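Local coordinates for ubiquitin conjugating enzyme (Plasmodium yoelii, PDB 2PWQ), which probably carries activated ubiquitin as a thioester and passes it on toward substrates, as ubiquitin-conjugating (E2) enzymes do, at residues 96-101 and 155-160; 101-106 and 141-146; 134-139 and 148-153. One frame throughout, in Å; residues are numbered along the deposited sequence. Where two conformers were deposited one is given.

Contact 1 (96-101 and 155-160)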
loop_
_atom_site.group_PDB
_atom_site.type_symbol
_atom_site.label_atom_id
_atom_site.label_comp_id
_atom_site.label_asym_id
_atom_site.label_seq_id
_atom_site.Cartn_x
_atom_site.Cartn_y
_atom_site.Cartn_z
ATOM N N TRP A 96 12.280 2.702 0.663
ATOM C CA TRP A 96 12.866 4.034 0.808
ATOM C C TRP A 96 12.012 5.019 -0.016
ATOM O O TRP A 96 12.150 5.053 -1.227
ATOM C CB TRP A 96 14.278 4.035 0.232
ATOM C CG TRP A 96 15.064 5.234 0.573
ATOM C CD1 TRP A 96 15.474 6.210 -0.273
ATOM C CD2 TRP A 96 15.576 5.563 1.861
ATOM N NE1 TRP A 96 16.183 7.158 0.409
ATOM C CE2 TRP A 96 16.280 6.780 1.725
ATOM C CE3 TRP A 96 15.537 4.924 3.116
ATOM C CZ2 TRP A 96 16.938 7.402 2.804
ATOM C CZ3 TRP A 96 16.167 5.552 4.210
ATOM C CH2 TRP A 96 16.879 6.777 4.037
ATOM N N HIS A 97 11.199 5.821 0.655
ATOM C CA HIS A 97 10.195 6.697 0.040
ATOM C C HIS A 97 9.825 7.810 1.018
ATOM O O HIS A 97 9.608 7.539 2.205
ATOM C CB HIS A 97 8.923 5.897 -0.274
ATOM C CG HIS A 97 7.977 6.601 -1.216
ATOM N ND1 HIS A 97 7.064 7.557 -0.804
ATOM C CD2 HIS A 97 7.784 6.441 -2.542
ATOM C CE1 HIS A 97 6.391 8.001 -1.853
ATOM N NE2 HIS A 97 6.804 7.338 -2.923
ATOM N N PRO A 98 9.763 9.093 0.551
ATOM C CA PRO A 98 9.510 10.188 1.498
ATOM C C PRO A 98 8.179 10.078 2.221
ATOM O O PRO A 98 7.998 10.648 3.302
ATOM C CB PRO A 98 9.548 11.450 0.612
ATOM C CG PRO A 98 9.353 10.930 -0.798
ATOM C CD PRO A 98 10.018 9.596 -0.807
ATOM N N ASN A 99 7.223 9.376 1.611
ATOM C CA ASN A 99 5.914 9.253 2.217
ATOM C C ASN A 99 5.635 7.985 3.021
ATOM O O ASN A 99 4.465 7.709 3.365
ATOM C CB ASN A 99 4.852 9.451 1.133
ATOM C CG ASN A 99 4.948 10.815 0.494
ATOM O OD1 ASN A 99 4.890 11.835 1.187
ATOM N ND2 ASN A 99 5.122 10.845 -0.809
ATOM N N ILE A 100 6.706 7.252 3.388
ATOM C CA ILE A 100 6.591 5.956 4.075
ATOM C C ILE A 100 7.778 5.831 5.053
ATOM O O ILE A 100 8.926 6.077 4.669
ATOM C CB ILE A 100 6.646 4.760 3.080
ATOM C CG1 ILE A 100 5.691 4.953 1.882
ATOM C CG2 ILE A 100 6.305 3.428 3.774
ATOM C CD1 ILE A 100 6.032 4.043 0.718
ATOM N N SER A 101 7.491 5.496 6.305
ATOM C CA SER A 101 8.552 5.276 7.298
ATOM C C SER A 101 9.492 4.161 6.799
ATOM O O SER A 101 9.064 3.022 6.496
ATOM C CB SER A 101 7.963 4.992 8.678
ATOM O OG SER A 101 8.972 4.679 9.629
ATOM N N ALA A 155 19.264 12.718 -6.836
ATOM C CA ALA A 155 19.844 11.657 -7.653
ATOM C C ALA A 155 20.321 10.523 -6.748
ATOM O O ALA A 155 20.490 9.388 -7.210
ATOM C CB ALA A 155 21.001 12.176 -8.445
ATOM N N LEU A 156 20.571 10.864 -5.479
ATOM C CA LEU A 156 21.006 9.855 -4.489
ATOM C C LEU A 156 19.760 9.132 -4.031
ATOM O O LEU A 156 19.761 7.906 -3.921
ATOM C CB LEU A 156 21.677 10.509 -3.284
ATOM C CG LEU A 156 22.118 9.616 -2.103
ATOM C CD1 LEU A 156 22.901 8.397 -2.595
ATOM C CD2 LEU A 156 22.891 10.414 -1.077
ATOM N N PHE A 157 18.704 9.892 -3.749
ATOM C CA PHE A 157 17.420 9.294 -3.403
ATOM C C PHE A 157 17.064 8.166 -4.356
ATOM O O PHE A 157 16.689 7.062 -3.934
ATOM C CB PHE A 157 16.277 10.311 -3.392
ATOM C CG PHE A 157 14.929 9.663 -3.390
ATOM C CD1 PHE A 157 14.340 9.278 -2.185
ATOM C CD2 PHE A 157 14.274 9.365 -4.608
ATOM C CE1 PHE A 157 13.112 8.639 -2.173
ATOM C CE2 PHE A 157 13.047 8.719 -4.619
ATOM C CZ PHE A 157 12.452 8.367 -3.408
ATOM N N VAL A 158 17.177 8.444 -5.644
ATOM C CA VAL A 158 16.739 7.496 -6.648
ATOM C C VAL A 158 17.590 6.250 -6.471
ATOM O O VAL A 158 17.087 5.130 -6.498
ATOM C CB VAL A 158 16.838 8.078 -8.093
ATOM C CG1 VAL A 158 16.587 7.013 -9.124
ATOM C CG2 VAL A 158 15.866 9.243 -8.259
ATOM N N LYS A 159 18.885 6.465 -6.281
ATOM C CA LYS A 159 19.816 5.340 -6.112
ATOM C C LYS A 159 19.573 4.554 -4.838
ATOM O O LYS A 159 19.620 3.329 -4.871
ATOM C CB LYS A 159 21.279 5.783 -6.214
ATOM C CG LYS A 159 21.747 5.862 -7.657
ATOM C CD LYS A 159 21.870 4.480 -8.232
ATOM C CE LYS A 159 22.428 4.544 -9.617
ATOM N NZ LYS A 159 22.602 3.172 -10.157
ATOM N N THR A 160 19.301 5.243 -3.733
ATOM C CA THR A 160 19.015 4.566 -2.463
ATOM C C THR A 160 17.702 3.737 -2.562
ATOM O O THR A 160 17.650 2.552 -2.199
ATOM C CB THR A 160 18.927 5.596 -1.332
ATOM O OG1 THR A 160 20.187 6.256 -1.211
ATOM C CG2 THR A 160 18.597 4.944 0.005
#
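Trp96 meets helix 154-168 through its indole, one face of which is covered by the methyl of Thr160. The CH-pi contact is close and almost central: Thr160 CG2 stands 3.2 Å from the centroid of the five-membered ring of Trp96, only 8° off its normal. On the helix, Thr160 directs CG2 at the indole because OG1 turns back along its own turn (chi1 -62°) and hydrogen-bonds to Leu156 O, which also accepts from Thr160 N; the hydroxyl is thus engaged within the helix while the methyl does the packing. Phe157, one turn earlier, meets the indole obliquely, CD1 of Trp96 being 3.8 Å from CD1 of Phe157, with the ring planes inclined at 32°. Next along the loop, His97 contributes its CA, which sits near the plane of the Phe157 ring at its edge. Its CB points away from helix 154-168, and the imidazole is held by helix 122-134, where NE2 hydrogen-bonds to Leu132 O, and by the turn itself, ND1 accepting from Asn99 N. Pro98 closes the row: its CD comes within 3.5 Å of Phe157 CE1, the two side chains running about perpendicular. Phe157 CG lies opposite its backbone N, which carries the ring from the helix flank toward the loop. From His97 to Ile100 the chain makes a type I beta turn, with Ile100 N bonded to His97 O. This His-Pro-Asn turn, about 10 Å by side chains from Cys108, the predicted thioester cysteine, is the HPN motif of the ubiquitin-conjugating fold, here packed against a C-terminal helix of that domain.

Contact 2 (101-106 and 141-146)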
loop_
_atom_site.group_PDB
_atom_site.type_symbol
_atom_site.label_atom_id
_atom_site.label_comp_id
_atom_site.label_asym_id
_atom_site.label_seq_id
_atom_site.Cartn_x
_atom_site.Cartn_y
_atom_site.Cartn_z
ATOM N N SER A 101 7.491 5.496 6.305
ATOM C CA SER A 101 8.552 5.276 7.298
ATOM C C SER A 101 9.492 4.161 6.799
ATOM O O SER A 101 9.064 3.022 6.496
ATOM C CB SER A 101 7.963 4.992 8.678
ATOM O OG SER A 101 8.972 4.679 9.629
ATOM N N SER A 102 10.763 4.537 6.638
ATOM C CA SER A 102 11.823 3.619 6.220
ATOM C C SER A 102 12.071 2.535 7.278
ATOM O O SER A 102 12.772 1.595 6.999
ATOM C CB SER A 102 13.136 4.366 5.976
ATOM O OG SER A 102 13.703 4.850 7.213
ATOM N N GLN A 103 11.485 2.681 8.461
ATOM C CA GLN A 103 11.695 1.749 9.561
ATOM C C GLN A 103 10.472 0.957 9.974
ATOM O O GLN A 103 10.611 -0.180 10.395
ATOM C CB GLN A 103 12.305 2.481 10.744
ATOM C CG GLN A 103 13.633 3.106 10.322
ATOM C CD GLN A 103 14.051 4.256 11.212
ATOM O OE1 GLN A 103 14.330 4.070 12.416
ATOM N NE2 GLN A 103 14.124 5.463 10.626
ATOM N N THR A 104 9.280 1.531 9.810
ATOM C CA THR A 104 8.027 0.862 10.215
ATOM C C THR A 104 6.979 0.621 9.118
ATOM O O THR A 104 5.982 -0.071 9.357
ATOM C CB THR A 104 7.346 1.603 11.356
ATOM O OG1 THR A 104 6.727 2.786 10.851
ATOM C CG2 THR A 104 8.364 1.960 12.459
ATOM N N GLY A 105 7.198 1.199 7.938
ATOM C CA GLY A 105 6.272 1.025 6.798
ATOM C C GLY A 105 4.976 1.809 6.909
ATOM O O GLY A 105 4.084 1.647 6.070
ATOM N N ALA A 106 4.865 2.643 7.943
ATOM C CA ALA A 106 3.701 3.488 8.121
ATOM C C ALA A 106 3.559 4.513 6.987
ATOM O O ALA A 106 4.549 4.998 6.447
ATOM C CB ALA A 106 3.755 4.190 9.421
ATOM N N PRO A 141 5.656 14.956 4.456
ATOM C CA PRO A 141 6.611 13.853 4.526
ATOM C C PRO A 141 6.314 12.898 5.679
ATOM O O PRO A 141 5.712 13.297 6.684
ATOM C CB PRO A 141 7.957 14.564 4.728
ATOM C CG PRO A 141 7.625 16.048 5.009
ATOM C CD PRO A 141 6.145 16.139 5.191
ATOM N N GLN A 142 6.715 11.641 5.519
ATOM C CA GLN A 142 6.522 10.648 6.568
ATOM C C GLN A 142 7.834 10.283 7.236
ATOM O O GLN A 142 7.882 10.056 8.437
ATOM C CB GLN A 142 5.829 9.393 6.021
ATOM C CG GLN A 142 4.332 9.385 6.241
ATOM C CD GLN A 142 3.967 9.415 7.721
ATOM O OE1 GLN A 142 3.546 10.459 8.246
ATOM N NE2 GLN A 142 4.150 8.275 8.410
ATOM N N ASP A 143 8.891 10.232 6.440
ATOM C CA ASP A 143 10.224 9.927 6.924
ATOM C C ASP A 143 11.119 11.145 6.683
ATOM O O ASP A 143 11.406 11.467 5.525
ATOM C CB ASP A 143 10.758 8.695 6.177
ATOM C CG ASP A 143 11.999 8.103 6.830
ATOM O OD1 ASP A 143 13.025 8.821 6.910
ATOM O OD2 ASP A 143 11.945 6.922 7.254
ATOM N N ALA A 144 11.554 11.809 7.765
ATOM C CA ALA A 144 12.350 13.068 7.668
ATOM C C ALA A 144 13.656 12.892 6.914
ATOM O O ALA A 144 14.033 13.759 6.122
ATOM C CB ALA A 144 12.602 13.705 9.056
ATOM N N GLU A 145 14.315 11.752 7.138
ATOM C CA GLU A 145 15.613 11.481 6.514
ATOM C C GLU A 145 15.476 11.175 5.013
ATOM O O GLU A 145 16.308 11.625 4.205
ATOM C CB GLU A 145 16.393 10.371 7.255
ATOM C CG GLU A 145 16.223 10.321 8.797
ATOM C CD GLU A 145 16.309 11.687 9.511
ATOM O OE1 GLU A 145 15.540 11.890 10.478
ATOM O OE2 GLU A 145 17.139 12.546 9.123
ATOM N N VAL A 146 14.430 10.434 4.631
ATOM C CA VAL A 146 14.193 10.163 3.206
ATOM C C VAL A 146 13.797 11.454 2.492
ATOM O O VAL A 146 14.244 11.700 1.383
ATOM C CB VAL A 146 13.111 9.083 2.939
ATOM C CG1 VAL A 146 13.104 8.694 1.474
ATOM C CG2 VAL A 146 13.351 7.844 3.779
#
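Asp143 and Ser102 are joined by two hydrogen bonds that converge on a single carboxylate oxygen. Asp143 OD2 accepts from Ser102 N at 2.7 Å, a fairly straight bond (160° at the hydrogen) that reaches the oxygen on its anti side, and from Ser102 OG, also at 2.7 Å, on its syn side. Both donors stand somewhat out of the carboxylate plane. Ser102 can bring its two groups to one acceptor because OG lies between the backbone N and the carbonyl carbon (chi1 70°). The other oxygen of the same carboxylate serves the helix: Asp143 is the N-cap of helix 144-152, and OD1 takes Val146 N at 3.1 Å from above the carboxylate plane, with a weaker bond from Glu145 N. One buried group thus ties the loop to the start of the helix, its rotation fixed from both ends; the several N-H and O-H donors, together with the helix N-terminus, probably stabilise its negative charge. Gln142, the other residue with a large share of the interface, works by packing. Its CB lies 4.2 Å from Ser101 N, and the chain bends at chi2 (-62°) to bring NE2 near Ala106 O, though at 3.8 Å the two are too far apart for a hydrogen bond, and Ala106 O already accepts from Ser101 N. The Gln142 side chain also touches the predicted thioester cysteine, Cys108. The facing loop is braced internally, Ser101 OG accepting from Thr104 N in an ST motif. Val146 CG2 adds a light apolar touch, 4.1 Å from Ser102 CB. The loop follows strand 88-91 and precedes helix 110-115 in the chain; Gly105 bonds through the backbone to Phe91 of that strand, while Trp164 of helix 154-168 touches Ser102 and Phe157 of that helix touches Val146.

Contact 3 (134-139 and 148-153)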
loop_
_atom_site.group_PDB
_atom_site.type_symbol
_atom_site.label_atom_id
_atom_site.label_comp_id
_atom_site.label_asym_id
_atom_site.label_seq_id
_atom_site.Cartn_x
_atom_site.Cartn_y
_atom_site.Cartn_z
ATOM N N SER A 134 4.755 6.055 -7.702
ATOM C CA SER A 134 4.999 6.767 -8.959
ATOM C C SER A 134 5.227 8.237 -8.812
ATOM O O SER A 134 5.850 8.840 -9.681
ATOM C CB SER A 134 3.794 6.626 -9.882
ATOM O OG SER A 134 3.883 5.411 -10.556
ATOM N N ASP A 135 4.711 8.836 -7.752
ATOM C CA ASP A 135 4.690 10.260 -7.690
ATOM C C ASP A 135 4.803 10.700 -6.228
ATOM O O ASP A 135 3.799 11.077 -5.597
ATOM C CB ASP A 135 3.367 10.711 -8.369
ATOM C CG ASP A 135 3.305 12.191 -8.636
ATOM O OD1 ASP A 135 4.366 12.850 -8.635
ATOM O OD2 ASP A 135 2.179 12.684 -8.904
ATOM N N PRO A 136 6.046 10.660 -5.668
ATOM C CA PRO A 136 6.213 10.966 -4.244
ATOM C C PRO A 136 5.852 12.423 -3.916
ATOM O O PRO A 136 6.076 13.307 -4.734
ATOM C CB PRO A 136 7.720 10.669 -3.965
ATOM C CG PRO A 136 8.225 9.890 -5.148
ATOM C CD PRO A 136 7.322 10.355 -6.323
ATOM N N GLN A 137 5.340 12.657 -2.718
ATOM C CA GLN A 137 4.846 13.975 -2.271
ATOM C C GLN A 137 5.673 14.570 -1.115
ATOM O O GLN A 137 5.237 14.543 0.059
ATOM C CB GLN A 137 3.387 13.824 -1.837
ATOM C CG GLN A 137 2.502 13.346 -2.967
ATOM C CD GLN A 137 2.575 14.300 -4.135
ATOM O OE1 GLN A 137 2.970 13.930 -5.273
ATOM N NE2 GLN A 137 2.268 15.570 -3.843
ATOM N N PRO A 138 6.854 15.145 -1.444
ATOM C CA PRO A 138 7.882 15.501 -0.445
ATOM C C PRO A 138 7.505 16.533 0.618
ATOM O O PRO A 138 8.154 16.570 1.665
ATOM C CB PRO A 138 9.049 16.011 -1.299
ATOM C CG PRO A 138 8.418 16.455 -2.574
ATOM C CD PRO A 138 7.302 15.473 -2.811
ATOM N N ASP A 139 6.482 17.344 0.356
ATOM C CA ASP A 139 6.029 18.404 1.284
ATOM C C ASP A 139 5.150 17.922 2.433
ATOM O O ASP A 139 4.902 18.673 3.387
ATOM C CB ASP A 139 5.240 19.470 0.517
ATOM C CG ASP A 139 6.130 20.452 -0.216
ATOM O OD1 ASP A 139 7.174 20.038 -0.786
ATOM O OD2 ASP A 139 5.762 21.652 -0.230
ATOM N N LYS A 148 14.426 14.660 3.394
ATOM C CA LYS A 148 15.617 15.495 3.300
ATOM C C LYS A 148 16.416 15.081 2.070
ATOM O O LYS A 148 16.780 15.937 1.261
ATOM C CB LYS A 148 16.470 15.408 4.573
ATOM C CG LYS A 148 17.773 16.221 4.532
ATOM C CD LYS A 148 17.829 17.233 5.684
ATOM C CE LYS A 148 18.396 16.639 6.954
ATOM N NZ LYS A 148 19.870 16.443 6.841
ATOM N N MET A 149 16.650 13.782 1.907
ATOM C CA MET A 149 17.454 13.293 0.809
ATOM C C MET A 149 16.761 13.540 -0.524
ATOM O O MET A 149 17.402 13.842 -1.526
ATOM C CB MET A 149 17.725 11.799 0.980
ATOM C CG MET A 149 18.640 11.244 -0.106
ATOM S SD MET A 149 18.872 9.455 -0.109
ATOM C CE MET A 149 20.023 9.189 1.263
ATOM N N TYR A 150 15.446 13.380 -0.531
ATOM C CA TYR A 150 14.662 13.485 -1.752
ATOM C C TYR A 150 14.805 14.922 -2.302
ATOM O O TYR A 150 15.080 15.127 -3.492
ATOM C CB TYR A 150 13.205 13.095 -1.460
ATOM C CG TYR A 150 12.337 13.086 -2.676
ATOM C CD1 TYR A 150 12.413 12.040 -3.592
ATOM C CD2 TYR A 150 11.460 14.144 -2.936
ATOM C CE1 TYR A 150 11.636 12.035 -4.719
ATOM C CE2 TYR A 150 10.675 14.159 -4.078
ATOM C CZ TYR A 150 10.765 13.106 -4.964
ATOM O OH TYR A 150 9.999 13.090 -6.101
ATOM N N LYS A 151 14.672 15.890 -1.400
ATOM C CA LYS A 151 14.859 17.303 -1.704
ATOM C C LYS A 151 16.347 17.714 -1.893
ATOM O O LYS A 151 16.712 18.250 -2.937
ATOM C CB LYS A 151 14.152 18.157 -0.643
ATOM C CG LYS A 151 12.640 18.089 -0.689
ATOM C CD LYS A 151 12.034 18.799 0.515
ATOM C CE LYS A 151 10.571 19.165 0.271
ATOM N NZ LYS A 151 9.896 19.713 1.496
ATOM N N GLU A 152 17.207 17.436 -0.908
ATOM C CA GLU A 152 18.637 17.868 -0.961
ATOM C C GLU A 152 19.551 17.194 -1.991
ATOM O O GLU A 152 20.452 17.843 -2.519
ATOM C CB GLU A 152 19.289 17.870 0.424
ATOM C CG GLU A 152 19.352 19.247 1.084
ATOM C CD GLU A 152 18.267 19.484 2.141
ATOM O OE1 GLU A 152 18.625 19.521 3.345
ATOM O OE2 GLU A 152 17.069 19.640 1.774
ATOM N N ASN A 153 19.335 15.908 -2.265
ATOM C CA ASN A 153 20.176 15.146 -3.198
ATOM C C ASN A 153 19.290 14.072 -3.758
ATOM O O ASN A 153 19.216 12.959 -3.232
ATOM C CB ASN A 153 21.410 14.505 -2.515
ATOM C CG ASN A 153 22.405 13.867 -3.524
ATOM O OD1 ASN A 153 22.097 13.663 -4.700
ATOM N ND2 ASN A 153 23.603 13.547 -3.043
#
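Tyr150 reaches from helix 144-152 across two prolines, and these carry the close packing. Pro138 packs obliquely along the CD2-CE2 bond: its CB is 3.5 Å from Tyr150 CD2 and its CG 3.6 Å from CE2 of the same ring. Pro136 sits at the phenol end, where its CG is 3.8 Å from Tyr150 OH, and its ring and the tyrosine side chain cross at about a right angle. A chi1 of -176° swings the tyrosine out from the helix, far enough to span both prolines. Beyond it, the same ring meets Phe157 and His154 edge-to-face, so it belongs to an aromatic cluster. The other side of the contact is looser and faces solvent. Lys151 stretches out beyond CG, past Pro138, with its CE 3.8 Å from Pro138 CB, to form a long salt bridge in which NZ is 3.6 Å from Asp139 OD1. Both charged residues are exposed, and no hydrogen bond crosses between the segments. The loop is therefore held to the helix mainly by apolar proline-tyrosine packing, and the long, solvent-exposed ion pair probably adds only modestly to it.

All three contacts lie on one side of the ubiquitin-conjugating domain, their centres about 7 Å (1 and 3), about 9 Å (1 and 2) and about 12 Å (2 and 3) apart. Contacts 1 and 2 share Ser101 in the loop between strand 88-91 and helix 110-115; contacts 2 and 3 both use helix 144-152, which leads into helix 154-168 of contact 1. Along the chain, contact 1 encloses the other two, whose segments alternate. Pro98 O probably hydrogen-bonds to Gln142 N, joining 1 to 2, and Pro98 packs on Pro136, joining 1 to 3. Together they join the loop ahead of Cys108, the 134-139 segment and two consecutive helices into one packed unit, with contact 2 nearest the predicted thioester cysteine.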